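Local coordinates for Mab-21 domain-containing protein (Tribolium castaneum, PDB 7LT2) that senses double-stranded RNA and, as a nucleotidyltransferase of innate immunity, joins ATP and GTP into the cyclic dinucleotide 2',3'-cGAMP, at residues A[261-266]-A[281-285]; A[255-261]-A[297-301]; A[20-24]-A[384-388]; A[89-95]-A[206-210]; A[59-63]-A[249-253]. One frame throughout, in Å; residues are numbered along the deposited sequence.

Interaction 1 (A[261-266]-A[281-285]); sequences AVKLIK and IKTVF
Phe285 lays its ring against Val262, whose CG2 methyl stands over the middle of one face, 3.3 Å from the ring centroid and only 6° off the normal, a nearly ideal CH-pi contact. Val262 holds CG1 anti to its own nitrogen (chi1 174°), and this turns CG2 out to the ring. In the plane of the ring, at its edge, the CD1 methyl of Ile265 comes within 3.8 Å of Phe285 CZ. The aromatic ring is thus met on a face and at its rim by two branched residues one helical turn apart, a good use of a flat side chain between two helices. One turn before Phe285, Ile281 fills the next place: its CG2 lies 4.1 Å from Ile265 CG2, while its CD1 rests 4.0 Å from Lys266 CG. Lysine suits the place because its methylene chain packs as a hydrocarbon while NZ reaches away to the carbonyl of Leu63. The two helix segments run at 144° to each other, closer to antiparallel than parallel. Lys266, Ile281 and Lys282 are probable ATP-site residues by comparison with relatives, so a wholly apolar, buried interface joins two helices that probably both contribute to that site.

Interaction 2 (A[255-261]-A[297-301]); sequences KNRLKPA and WNKSL
Trp297 presents one indole face to two side chains of 255-261. Leu258 CD1 stands over the six-membered ring, 3.6 Å from its centroid and 8° off the normal, and Lys255 CD lies over the five-membered ring. Leucine supplies a methyl and lysine its methylenes to pave the aromatic surface, while Lys255 NZ turns off to the carbonyl of Leu251. The backbones join beside the indole: Arg257 N gives a nearly straight bond of 3.2 Å to Trp297 O, in the carbonyl plane. Arg257 then bends at chi2 (69°), and this brings NE back over the loop to Lys299 O at 2.6 Å, the acceptor close to the guanidinium plane. Farther out, Asn256 ND2 donates to Asn298 OD1 at 3.2 Å with the amide planes well inclined, and a water links Arg257 NH2 to Asn298 O. On the other flank Leu301 sends CD1 to Pro260 CB, 3.9 Å away.

Behind this first shell, a type II' turn from Lys255 to Leu258 leads into helix 258-272 and sets Arg257 N toward the loop, and proline is tolerated early in the helix, where its missing N-H costs little. Ser300 is the N-cap of helix 301-318, its OG bonded to Glu303 N. Val304 and Ile289 pack on the indole; Ile289 also belongs to the manganese site, whose ion lies about 7 Å from the nearest atom of the tryptophan side chain. A greasy inner half thus meets a polar rim: Arg257 takes the carbonyls of Trp297 and Lys299, while the two asparagines pair through their side-chain amides.

Interaction 3 (A[20-24]-A[384-388]); sequences DVRGN and ALPAL
Asp20 meets the C-terminal tail through its carboxylate. OD1 accepts from Ala387 N at 3.1 Å in an almost straight bond (169°), although the N-H arrives from above the carboxylate plane. Waters extend this grip: one runs from OD1 to Leu388 N, and another joins OD2 to Leu385 N, so an acidic residue here collects several N-H groups of a chain that has no helix or strand of its own to satisfy them. One turn on, Gly23 offers bare backbone to the Ala387 methyl, whose CB lies 3.7 Å from Gly23 C. Glycine suits the place because that methyl lies directly against its backbone, and the small pair lets the two chains come close, with the CA atoms of Asn24 and Ala387 5.1 Å apart.

Asn24 completes the walk. With CG anti to the carbonyl carbon (chi1 -77°), its amide folds back along the helix, where ND2 divides its protons between two carbonyls: Leu385 O across the contact at 2.9 Å, close to the amide plane, and Asp20 O in its own helix at 2.8 Å. Its OD1 takes a water that also serves Pro386 O. The amide therefore acts both as donor and acceptor toward the tail, while Leu385 CD2 lies alongside it at 3.8 Å from ND2. Leu385 continues inward to Leu16, Pro68 and Met190. The arrangement is that of an irregular C-terminal tail held by side chains of a helix, here the long helix 18-42, the second of the chain.

Interaction 4 (A[89-95]-A[206-210]); sequences ESNVPGF and PINGY
Glu89 directs a single carboxylate oxygen, OE2, at two successive backbone N-H groups of the opposing loop: Asn208 N at 3.0 Å and Ile207 N at 3.1 Å. The first donor comes from above the carboxylate plane, the second nearly along the C-O axis, so the two protons share the oxygen without competing for one direction. A bend at chi2 (87°) carries the acid there, and its CG passes 3.5 Å from Tyr210 CE1 on the way. The other oxygen, OE1, is linked by a water to Asn208 ND2. Pro206 brings its CB to 3.8 Å from OE2, and its own ring lies over a face of Tyr210.

At the far end of the tyrosine, OH receives a weak, bent bond from Gly94 N at 3.0 Å. Gly94 sits in the type II turn from Val92 to Phe95 with positive phi (97°), a conformation that glycine adopts easily. Ser90 OG, taking Val92 N in an ST turn, shapes the same loop. Strands 85-89 and 95-100 are thereby joined at their turn to the 206-210 loop. A negative group taking two N-H donors probably steadies an irregular loop, and the modest tyrosine bond adds a second, softer attachment.

Interaction 5 (A[59-63]-A[249-253]); sequences FYDGL and RVLID
Arg249 overlaps Tyr60 with the flat of its guanidinium, Tyr60 CB lying 3.4 Å from NH2 over one face, while the edge of the same group is turned to Asp61. The salt bridge there is side-on: NE and NH2 both reach the one oxygen OD1, NE at 2.8 Å and nearly straight (164°), NH2 at 3.2 Å and more bent. OD1 lies in the guanidinium plane, yet the carboxylate plane is turned 73° from it; NE points almost straight at the oxygen, in line with its bond to carbon, and NH2 comes from above the plane. Arginine fits the place because its several N-H groups allow a further bond, from NH2 to Tyr55 O, and this second hold should fix the rotation of the group. Asp61 spends its other oxygen, OD2, on Lys282, so the acid lies between two basic residues and probably stays ionised.

Next to the salt bridge the contact turns apolar. Ile252 and Leu63 point their ends at each other, CD1 to CD1 at 4.0 Å, and Ile252 CD1 also rests 3.7 Å from Asp61 O. Ile252 holds CG1 between its nitrogen and carbonyl carbon (chi1 62°), and the extended remainder of the branch takes CD1 across. Gly62 ends the short helix 58-61 in a Schellman motif, its positive phi easy for a residue without a side chain. Around the pair, helix 258-272 touches both Leu63 and Ile252, helix 278-291 meets Leu251 and Ile252 from Leu286 and Ile289, and Phe71 of strand 70-77 stacks edge-to-face with Tyr60.

How the interactions relate
Interactions 1, 2 and 5 form a connected group, with centres 11 to 13 Å apart. Interactions 1 and 2 both use helix 258-272 and share Ala261, the Phe285 ring touching Trp297 and Leu258. Interaction 5, from the nucleotidyltransferase region, meets that helix through Lys259 and Lys266, with a weaker touch from Lys263, and helix 278-291 through Lys282, so the two family regions are joined across it. Along the chain, interaction 3 spans all the others; interaction 4 lies between the halves of interaction 5, which closes before interactions 1 and 2 open, and interaction 1 falls within the span of interaction 2. Interaction 4 stands apart, its centre about 40 Å from that of interaction 3.

Interaction 1 (A[261-266]-A[281-285])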
# COMPACT_ATOMS: atom_id res chain seq x y z
N ALA A 261 12.73 12.29 4.67
CA ALA A 261 12.11 12.85 5.86
C ALA A 261 10.99 11.96 6.38
O ALA A 261 10.84 11.78 7.60
CB ALA A 261 11.58 14.26 5.57
N VAL A 262 10.17 11.40 5.48
CA VAL A 262 9.10 10.51 5.92
C VAL A 262 9.68 9.30 6.64
O VAL A 262 9.19 8.90 7.70
CB VAL A 262 8.22 10.08 4.74
CG1 VAL A 262 7.20 9.03 5.20
CG2 VAL A 262 7.50 11.26 4.14
N LYS A 263 10.73 8.71 6.06
CA LYS A 263 11.28 7.49 6.62
C LYS A 263 11.99 7.75 7.94
O LYS A 263 11.93 6.90 8.84
CB LYS A 263 12.22 6.84 5.59
CG LYS A 263 11.44 6.17 4.44
CD LYS A 263 12.36 5.51 3.43
CE LYS A 263 12.90 6.52 2.43
NZ LYS A 263 13.64 5.85 1.32
N LEU A 264 12.64 8.91 8.09
CA LEU A 264 13.24 9.26 9.37
C LEU A 264 12.17 9.36 10.45
O LEU A 264 12.37 8.87 11.57
CB LEU A 264 14.00 10.59 9.26
CG LEU A 264 15.27 10.58 8.41
CD1 LEU A 264 15.68 12.00 8.04
CD2 LEU A 264 16.40 9.88 9.15
N ILE A 265 11.03 9.98 10.14
CA ILE A 265 9.95 10.06 11.11
C ILE A 265 9.34 8.69 11.37
O ILE A 265 9.04 8.34 12.52
CB ILE A 265 8.89 11.09 10.65
CG1 ILE A 265 9.49 12.50 10.67
CG2 ILE A 265 7.64 11.00 11.52
CD1 ILE A 265 8.57 13.58 10.15
N LYS A 266 9.18 7.87 10.32
CA LYS A 266 8.67 6.52 10.53
C LYS A 266 9.62 5.69 11.38
O LYS A 266 9.18 4.87 12.20
CB LYS A 266 8.41 5.82 9.19
CG LYS A 266 7.18 6.31 8.45
CD LYS A 266 7.04 5.67 7.07
CE LYS A 266 6.82 4.17 7.17
NZ LYS A 266 6.45 3.55 5.85
N ILE A 281 1.18 8.81 9.18
CA ILE A 281 2.32 9.68 8.89
C ILE A 281 2.31 10.09 7.42
O ILE A 281 2.52 11.26 7.08
CB ILE A 281 3.64 8.99 9.28
CG1 ILE A 281 3.70 8.81 10.80
CG2 ILE A 281 4.83 9.80 8.80
CD1 ILE A 281 4.81 7.88 11.25
N LYS A 282 2.07 9.12 6.52
CA LYS A 282 1.93 9.45 5.10
C LYS A 282 0.86 10.51 4.89
O LYS A 282 1.06 11.46 4.13
CB LYS A 282 1.60 8.19 4.31
CG LYS A 282 1.68 8.36 2.79
CD LYS A 282 1.11 7.14 2.07
CE LYS A 282 1.26 7.27 0.55
NZ LYS A 282 0.52 6.19 -0.16
N THR A 283 -0.27 10.38 5.60
CA THR A 283 -1.36 11.34 5.46
C THR A 283 -0.94 12.73 5.92
O THR A 283 -1.29 13.73 5.28
CB THR A 283 -2.58 10.86 6.26
OG1 THR A 283 -3.06 9.62 5.71
CG2 THR A 283 -3.69 11.89 6.21
N VAL A 284 -0.21 12.82 7.03
CA VAL A 284 0.30 14.12 7.47
C VAL A 284 1.13 14.77 6.37
O VAL A 284 1.00 15.97 6.10
CB VAL A 284 1.09 13.96 8.78
CG1 VAL A 284 1.92 15.20 9.07
CG2 VAL A 284 0.14 13.69 9.94
N PHE A 285 1.97 13.98 5.69
CA PHE A 285 2.80 14.56 4.63
C PHE A 285 1.97 14.98 3.42
O PHE A 285 2.31 15.97 2.77
CB PHE A 285 3.91 13.58 4.22
CG PHE A 285 5.16 13.73 5.04
CD1 PHE A 285 5.24 13.16 6.31
CD2 PHE A 285 6.23 14.47 4.57
CE1 PHE A 285 6.38 13.31 7.08
CE2 PHE A 285 7.38 14.62 5.33
CZ PHE A 285 7.45 14.04 6.59

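Interaction 2 (A[255-261]-A[297-301])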
# COMPACT_ATOMS: atom_id res chain seq x y z
N LYS A 255 10.16 15.14 -5.06
CA LYS A 255 10.18 16.09 -3.96
C LYS A 255 11.40 15.90 -3.07
O LYS A 255 11.35 16.16 -1.86
CB LYS A 255 8.89 16.00 -3.14
CG LYS A 255 7.72 16.69 -3.86
CD LYS A 255 6.46 16.73 -3.02
CE LYS A 255 5.42 17.66 -3.66
NZ LYS A 255 4.92 17.17 -4.97
N ASN A 256 12.51 15.46 -3.66
CA ASN A 256 13.85 15.60 -3.09
C ASN A 256 13.95 15.11 -1.66
O ASN A 256 14.11 13.91 -1.42
CB ASN A 256 14.30 17.06 -3.20
CG ASN A 256 15.80 17.22 -3.06
OD1 ASN A 256 16.51 16.25 -2.80
ND2 ASN A 256 16.28 18.45 -3.23
N ARG A 257 13.85 16.03 -0.69
CA ARG A 257 14.02 15.66 0.71
C ARG A 257 12.82 14.92 1.31
O ARG A 257 12.92 14.42 2.43
CB ARG A 257 14.31 16.91 1.56
CG ARG A 257 15.79 17.30 1.64
CD ARG A 257 16.30 17.80 0.31
NE ARG A 257 17.54 18.57 0.45
CZ ARG A 257 18.75 18.12 0.14
NH1 ARG A 257 18.93 16.89 -0.31
NH2 ARG A 257 19.79 18.93 0.28
N LEU A 258 11.70 14.82 0.59
CA LEU A 258 10.45 14.36 1.21
C LEU A 258 10.55 12.92 1.70
O LEU A 258 10.22 12.62 2.85
CB LEU A 258 9.28 14.52 0.24
CG LEU A 258 7.90 14.13 0.81
CD1 LEU A 258 6.82 15.03 0.25
CD2 LEU A 258 7.55 12.66 0.55
N LYS A 259 10.95 11.99 0.83
CA LYS A 259 10.89 10.58 1.22
C LYS A 259 11.91 10.24 2.31
O LYS A 259 11.56 9.50 3.23
CB LYS A 259 11.05 9.67 -0.01
CG LYS A 259 9.85 9.75 -0.95
CD LYS A 259 9.91 8.71 -2.06
CE LYS A 259 8.70 8.85 -2.97
NZ LYS A 259 8.70 7.82 -4.05
N PRO A 260 13.15 10.75 2.27
CA PRO A 260 14.01 10.58 3.46
C PRO A 260 13.38 11.12 4.73
O PRO A 260 13.45 10.46 5.78
CB PRO A 260 15.29 11.34 3.07
CG PRO A 260 15.34 11.22 1.59
CD PRO A 260 13.90 11.31 1.13
N ALA A 261 12.73 12.29 4.67
CA ALA A 261 12.11 12.85 5.86
C ALA A 261 10.99 11.96 6.38
O ALA A 261 10.84 11.78 7.60
CB ALA A 261 11.58 14.26 5.57
N TRP A 297 10.58 21.50 -0.28
CA TRP A 297 11.22 20.20 -0.36
C TRP A 297 12.65 20.26 -0.87
O TRP A 297 13.33 19.23 -0.88
CB TRP A 297 10.36 19.29 -1.24
CG TRP A 297 8.93 19.27 -0.75
CD1 TRP A 297 7.84 19.82 -1.36
CD2 TRP A 297 8.46 18.70 0.48
NE1 TRP A 297 6.72 19.61 -0.60
CE2 TRP A 297 7.07 18.93 0.53
CE3 TRP A 297 9.07 18.01 1.53
CZ2 TRP A 297 6.28 18.50 1.60
CZ3 TRP A 297 8.28 17.58 2.60
CH2 TRP A 297 6.90 17.83 2.62
N ASN A 298 13.13 21.44 -1.27
CA ASN A 298 14.52 21.61 -1.68
C ASN A 298 15.39 22.19 -0.58
O ASN A 298 16.58 22.44 -0.81
CB ASN A 298 14.59 22.48 -2.94
CG ASN A 298 13.97 21.80 -4.14
OD1 ASN A 298 14.08 20.58 -4.28
ND2 ASN A 298 13.31 22.57 -4.99
N LYS A 299 14.83 22.41 0.61
CA LYS A 299 15.63 22.85 1.74
C LYS A 299 16.51 21.70 2.22
O LYS A 299 16.45 20.58 1.71
CB LYS A 299 14.72 23.38 2.84
CG LYS A 299 13.99 24.64 2.40
CD LYS A 299 13.12 25.22 3.48
CE LYS A 299 12.65 26.61 3.07
NZ LYS A 299 12.11 27.39 4.22
N SER A 300 17.37 21.98 3.19
CA SER A 300 18.25 20.95 3.71
C SER A 300 17.42 19.82 4.30
O SER A 300 16.28 20.01 4.73
CB SER A 300 19.20 21.52 4.77
OG SER A 300 18.52 21.78 6.00
N LEU A 301 18.00 18.61 4.30
CA LEU A 301 17.30 17.49 4.91
C LEU A 301 17.02 17.75 6.38
O LEU A 301 15.95 17.40 6.89
CB LEU A 301 18.10 16.20 4.72
CG LEU A 301 17.42 14.93 5.26
CD1 LEU A 301 15.96 14.82 4.81
CD2 LEU A 301 18.20 13.69 4.85
O HOH W 1 18.21 20.77 -3.01
O HOH W 2 19.24 21.87 0.23

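Interaction 3 (A[20-24]-A[384-388])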
# COMPACT_ATOMS: atom_id res chain seq x y z
N ASP A 20 19.13 -2.62 -5.38
CA ASP A 20 18.45 -3.82 -4.90
C ASP A 20 16.93 -3.65 -4.91
O ASP A 20 16.21 -4.63 -5.14
CB ASP A 20 18.93 -4.18 -3.50
CG ASP A 20 20.26 -4.92 -3.52
OD1 ASP A 20 20.50 -5.67 -4.48
OD2 ASP A 20 21.05 -4.74 -2.57
N VAL A 21 16.43 -2.45 -4.62
CA VAL A 21 15.00 -2.20 -4.79
C VAL A 21 14.58 -2.54 -6.20
O VAL A 21 13.65 -3.32 -6.42
CB VAL A 21 14.66 -0.73 -4.45
CG1 VAL A 21 13.20 -0.44 -4.80
CG2 VAL A 21 14.93 -0.43 -2.98
N ARG A 22 15.30 -1.99 -7.18
CA ARG A 22 14.94 -2.19 -8.58
C ARG A 22 15.04 -3.66 -8.98
O ARG A 22 14.15 -4.19 -9.65
CB ARG A 22 15.85 -1.33 -9.46
CG ARG A 22 15.61 -1.55 -10.93
CD ARG A 22 16.59 -0.74 -11.76
NE ARG A 22 16.39 -0.97 -13.18
CZ ARG A 22 17.18 -0.47 -14.12
NH1 ARG A 22 18.25 0.25 -13.82
NH2 ARG A 22 16.91 -0.71 -15.39
N GLY A 23 16.11 -4.34 -8.56
CA GLY A 23 16.29 -5.73 -8.96
C GLY A 23 15.25 -6.66 -8.35
O GLY A 23 14.71 -7.53 -9.03
N ASN A 24 14.94 -6.47 -7.07
CA ASN A 24 13.90 -7.29 -6.45
C ASN A 24 12.55 -7.03 -7.10
O ASN A 24 11.76 -7.96 -7.28
CB ASN A 24 13.86 -7.04 -4.95
CG ASN A 24 14.98 -7.74 -4.23
OD1 ASN A 24 15.03 -8.97 -4.20
ND2 ASN A 24 15.92 -6.97 -3.67
N ALA A 384 20.97 -6.10 3.00
CA ALA A 384 19.73 -6.49 3.66
C ALA A 384 18.86 -7.37 2.76
O ALA A 384 18.20 -8.29 3.25
CB ALA A 384 18.96 -5.25 4.09
N LEU A 385 18.85 -7.11 1.46
CA LEU A 385 18.04 -7.89 0.52
C LEU A 385 18.67 -7.84 -0.86
O LEU A 385 18.14 -7.20 -1.78
CB LEU A 385 16.60 -7.38 0.49
CG LEU A 385 15.57 -8.31 -0.18
CD1 LEU A 385 15.42 -9.58 0.64
CD2 LEU A 385 14.23 -7.61 -0.37
N PRO A 386 19.80 -8.51 -1.05
CA PRO A 386 20.44 -8.52 -2.38
C PRO A 386 19.56 -9.19 -3.41
O PRO A 386 19.05 -10.30 -3.19
CB PRO A 386 21.74 -9.31 -2.14
CG PRO A 386 21.93 -9.33 -0.66
CD PRO A 386 20.58 -9.27 -0.05
N ALA A 387 19.36 -8.52 -4.54
CA ALA A 387 18.60 -9.13 -5.63
C ALA A 387 19.34 -10.33 -6.20
O ALA A 387 18.71 -11.28 -6.68
CB ALA A 387 18.31 -8.10 -6.73
N LEU A 388 20.66 -10.30 -6.15
CA LEU A 388 21.50 -11.44 -6.49
C LEU A 388 22.08 -12.00 -5.20
O LEU A 388 23.07 -11.45 -4.68
CB LEU A 388 22.61 -11.02 -7.45
CG LEU A 388 23.39 -12.11 -8.18
CD1 LEU A 388 22.46 -12.87 -9.11
CD2 LEU A 388 24.56 -11.51 -8.93
O HOH W 3 20.47 -5.13 0.04
O HOH W 4 22.53 -7.82 -5.63
O HOH W 5 16.40 -11.03 -3.47

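Interaction 4 (A[89-95]-A[206-210])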
# COMPACT_ATOMS: atom_id res chain seq x y z
N GLU A 89 -21.37 7.39 -2.45
CA GLU A 89 -20.73 7.63 -1.16
C GLU A 89 -21.60 7.07 -0.04
O GLU A 89 -22.79 7.37 0.03
CB GLU A 89 -20.50 9.13 -0.96
CG GLU A 89 -19.68 9.80 -2.07
CD GLU A 89 -20.52 10.28 -3.25
OE1 GLU A 89 -21.68 9.84 -3.38
OE2 GLU A 89 -20.01 11.10 -4.05
N SER A 90 -21.00 6.26 0.83
CA SER A 90 -21.75 5.58 1.88
C SER A 90 -21.89 6.47 3.12
O SER A 90 -21.31 7.56 3.20
CB SER A 90 -21.10 4.25 2.24
OG SER A 90 -20.09 4.43 3.23
N ASN A 91 -22.65 5.99 4.10
CA ASN A 91 -22.85 6.71 5.35
C ASN A 91 -21.67 6.56 6.32
O ASN A 91 -21.77 7.02 7.46
CB ASN A 91 -24.14 6.24 6.03
CG ASN A 91 -24.27 4.73 6.08
OD1 ASN A 91 -23.29 4.00 5.89
ND2 ASN A 91 -25.48 4.25 6.35
N VAL A 92 -20.58 5.94 5.89
CA VAL A 92 -19.34 5.89 6.66
C VAL A 92 -18.27 6.60 5.85
O VAL A 92 -17.92 6.14 4.76
CB VAL A 92 -18.91 4.45 6.98
CG1 VAL A 92 -17.62 4.45 7.79
CG2 VAL A 92 -20.02 3.71 7.73
N PRO A 93 -17.73 7.73 6.32
CA PRO A 93 -16.79 8.50 5.50
C PRO A 93 -15.59 7.66 5.07
O PRO A 93 -14.99 6.95 5.87
CB PRO A 93 -16.37 9.65 6.43
CG PRO A 93 -17.52 9.80 7.37
CD PRO A 93 -18.05 8.41 7.59
N GLY A 94 -15.26 7.75 3.78
CA GLY A 94 -14.17 6.99 3.20
C GLY A 94 -14.59 5.71 2.51
O GLY A 94 -13.77 5.11 1.80
N PHE A 95 -15.84 5.28 2.67
CA PHE A 95 -16.32 4.03 2.11
C PHE A 95 -17.47 4.30 1.15
O PHE A 95 -18.21 5.27 1.29
CB PHE A 95 -16.77 3.06 3.21
CG PHE A 95 -15.64 2.64 4.12
CD1 PHE A 95 -15.27 3.43 5.19
CD2 PHE A 95 -14.95 1.47 3.88
CE1 PHE A 95 -14.23 3.05 6.01
CE2 PHE A 95 -13.91 1.08 4.70
CZ PHE A 95 -13.55 1.88 5.77
N PRO A 206 -15.75 10.11 -6.68
CA PRO A 206 -16.77 10.61 -5.74
C PRO A 206 -16.62 12.10 -5.48
O PRO A 206 -15.50 12.63 -5.40
CB PRO A 206 -16.50 9.79 -4.47
CG PRO A 206 -15.05 9.41 -4.57
CD PRO A 206 -14.80 9.20 -6.04
N ILE A 207 -17.76 12.79 -5.36
CA ILE A 207 -17.72 14.24 -5.17
C ILE A 207 -18.28 14.65 -3.80
O ILE A 207 -17.87 15.68 -3.25
CB ILE A 207 -18.48 14.98 -6.29
CG1 ILE A 207 -19.96 14.63 -6.29
CG2 ILE A 207 -17.86 14.67 -7.65
CD1 ILE A 207 -20.78 15.43 -7.28
N ASN A 208 -19.19 13.87 -3.24
CA ASN A 208 -19.90 14.28 -2.03
C ASN A 208 -18.99 14.11 -0.82
O ASN A 208 -18.92 13.04 -0.21
CB ASN A 208 -21.20 13.49 -1.86
CG ASN A 208 -22.06 14.04 -0.75
OD1 ASN A 208 -21.79 15.10 -0.19
ND2 ASN A 208 -23.13 13.32 -0.42
N GLY A 209 -18.29 15.19 -0.46
CA GLY A 209 -17.39 15.17 0.67
C GLY A 209 -16.00 14.67 0.38
O GLY A 209 -15.22 14.46 1.32
N TYR A 210 -15.65 14.48 -0.89
CA TYR A 210 -14.36 13.93 -1.27
C TYR A 210 -13.52 14.96 -2.02
O TYR A 210 -14.05 15.81 -2.75
CB TYR A 210 -14.53 12.67 -2.14
CG TYR A 210 -14.94 11.45 -1.35
CD1 TYR A 210 -16.27 11.20 -1.06
CD2 TYR A 210 -13.98 10.56 -0.87
CE1 TYR A 210 -16.65 10.09 -0.33
CE2 TYR A 210 -14.35 9.45 -0.14
CZ TYR A 210 -15.68 9.22 0.13
OH TYR A 210 -16.05 8.11 0.86
O HOH W 6 -23.78 11.00 -2.22
O HOH W 7 -18.86 8.87 2.53

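Interaction 5 (A[59-63]-A[249-253])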
# COMPACT_ATOMS: atom_id res chain seq x y z
N PHE A 59 6.86 -0.17 0.23
CA PHE A 59 7.98 -0.57 -0.61
C PHE A 59 7.90 0.10 -1.99
O PHE A 59 8.89 0.66 -2.48
CB PHE A 59 8.02 -2.10 -0.74
CG PHE A 59 9.10 -2.61 -1.66
CD1 PHE A 59 10.42 -2.25 -1.47
CD2 PHE A 59 8.78 -3.47 -2.70
CE1 PHE A 59 11.41 -2.72 -2.32
CE2 PHE A 59 9.77 -3.94 -3.55
CZ PHE A 59 11.08 -3.57 -3.36
N TYR A 60 6.72 0.06 -2.62
CA TYR A 60 6.59 0.66 -3.94
C TYR A 60 6.41 2.18 -3.89
O TYR A 60 6.60 2.84 -4.92
CB TYR A 60 5.42 0.01 -4.70
CG TYR A 60 5.87 -1.19 -5.50
CD1 TYR A 60 5.92 -2.45 -4.92
CD2 TYR A 60 6.27 -1.05 -6.82
CE1 TYR A 60 6.34 -3.56 -5.65
CE2 TYR A 60 6.69 -2.15 -7.56
CZ TYR A 60 6.73 -3.40 -6.96
OH TYR A 60 7.16 -4.49 -7.69
N ASP A 61 6.05 2.74 -2.74
CA ASP A 61 6.06 4.19 -2.56
C ASP A 61 7.44 4.74 -2.28
O ASP A 61 7.60 5.97 -2.26
CB ASP A 61 5.15 4.60 -1.40
CG ASP A 61 3.68 4.59 -1.77
OD1 ASP A 61 3.36 4.70 -2.97
OD2 ASP A 61 2.85 4.48 -0.84
N GLY A 62 8.43 3.89 -2.05
CA GLY A 62 9.73 4.40 -1.65
C GLY A 62 9.78 4.88 -0.22
O GLY A 62 10.62 5.72 0.11
N LEU A 63 8.90 4.36 0.63
CA LEU A 63 8.76 4.82 2.01
C LEU A 63 8.99 3.71 3.03
O LEU A 63 8.70 3.91 4.22
CB LEU A 63 7.37 5.43 2.23
CG LEU A 63 7.01 6.67 1.41
CD1 LEU A 63 5.56 7.06 1.67
CD2 LEU A 63 7.95 7.83 1.72
N ARG A 249 0.98 8.43 -4.95
CA ARG A 249 2.35 8.15 -5.36
C ARG A 249 2.91 9.28 -6.21
O ARG A 249 4.11 9.59 -6.13
CB ARG A 249 2.41 6.82 -6.10
CG ARG A 249 3.83 6.35 -6.41
CD ARG A 249 3.85 4.88 -6.77
NE ARG A 249 3.45 4.03 -5.65
CZ ARG A 249 3.10 2.76 -5.78
NH1 ARG A 249 3.09 2.15 -6.95
NH2 ARG A 249 2.73 2.08 -4.69
N VAL A 250 2.07 9.90 -7.04
CA VAL A 250 2.54 11.04 -7.84
C VAL A 250 2.75 12.26 -6.95
O VAL A 250 3.74 12.99 -7.11
CB VAL A 250 1.55 11.34 -8.98
CG1 VAL A 250 2.03 12.53 -9.82
CG2 VAL A 250 1.36 10.12 -9.85
N LEU A 251 1.86 12.48 -5.99
CA LEU A 251 1.98 13.62 -5.08
C LEU A 251 3.30 13.60 -4.31
O LEU A 251 3.90 14.66 -4.07
CB LEU A 251 0.80 13.65 -4.10
CG LEU A 251 -0.54 14.18 -4.61
CD1 LEU A 251 -1.62 13.96 -3.56
CD2 LEU A 251 -0.44 15.67 -4.96
N ILE A 252 3.77 12.42 -3.90
CA ILE A 252 4.99 12.34 -3.11
C ILE A 252 6.26 12.24 -3.95
O ILE A 252 7.37 12.28 -3.40
CB ILE A 252 4.97 11.14 -2.13
CG1 ILE A 252 4.89 9.81 -2.89
CG2 ILE A 252 3.83 11.28 -1.11
CD1 ILE A 252 4.93 8.58 -2.00
N ASP A 253 6.13 12.14 -5.28
CA ASP A 253 7.27 11.96 -6.17
C ASP A 253 7.90 13.31 -6.50
O ASP A 253 7.27 14.36 -6.37
CB ASP A 253 6.83 11.26 -7.45
CG ASP A 253 7.95 10.50 -8.15
OD1 ASP A 253 9.09 10.47 -7.64
OD2 ASP A 253 7.68 9.94 -9.23
O HOH W 8 1.00 2.49 -2.03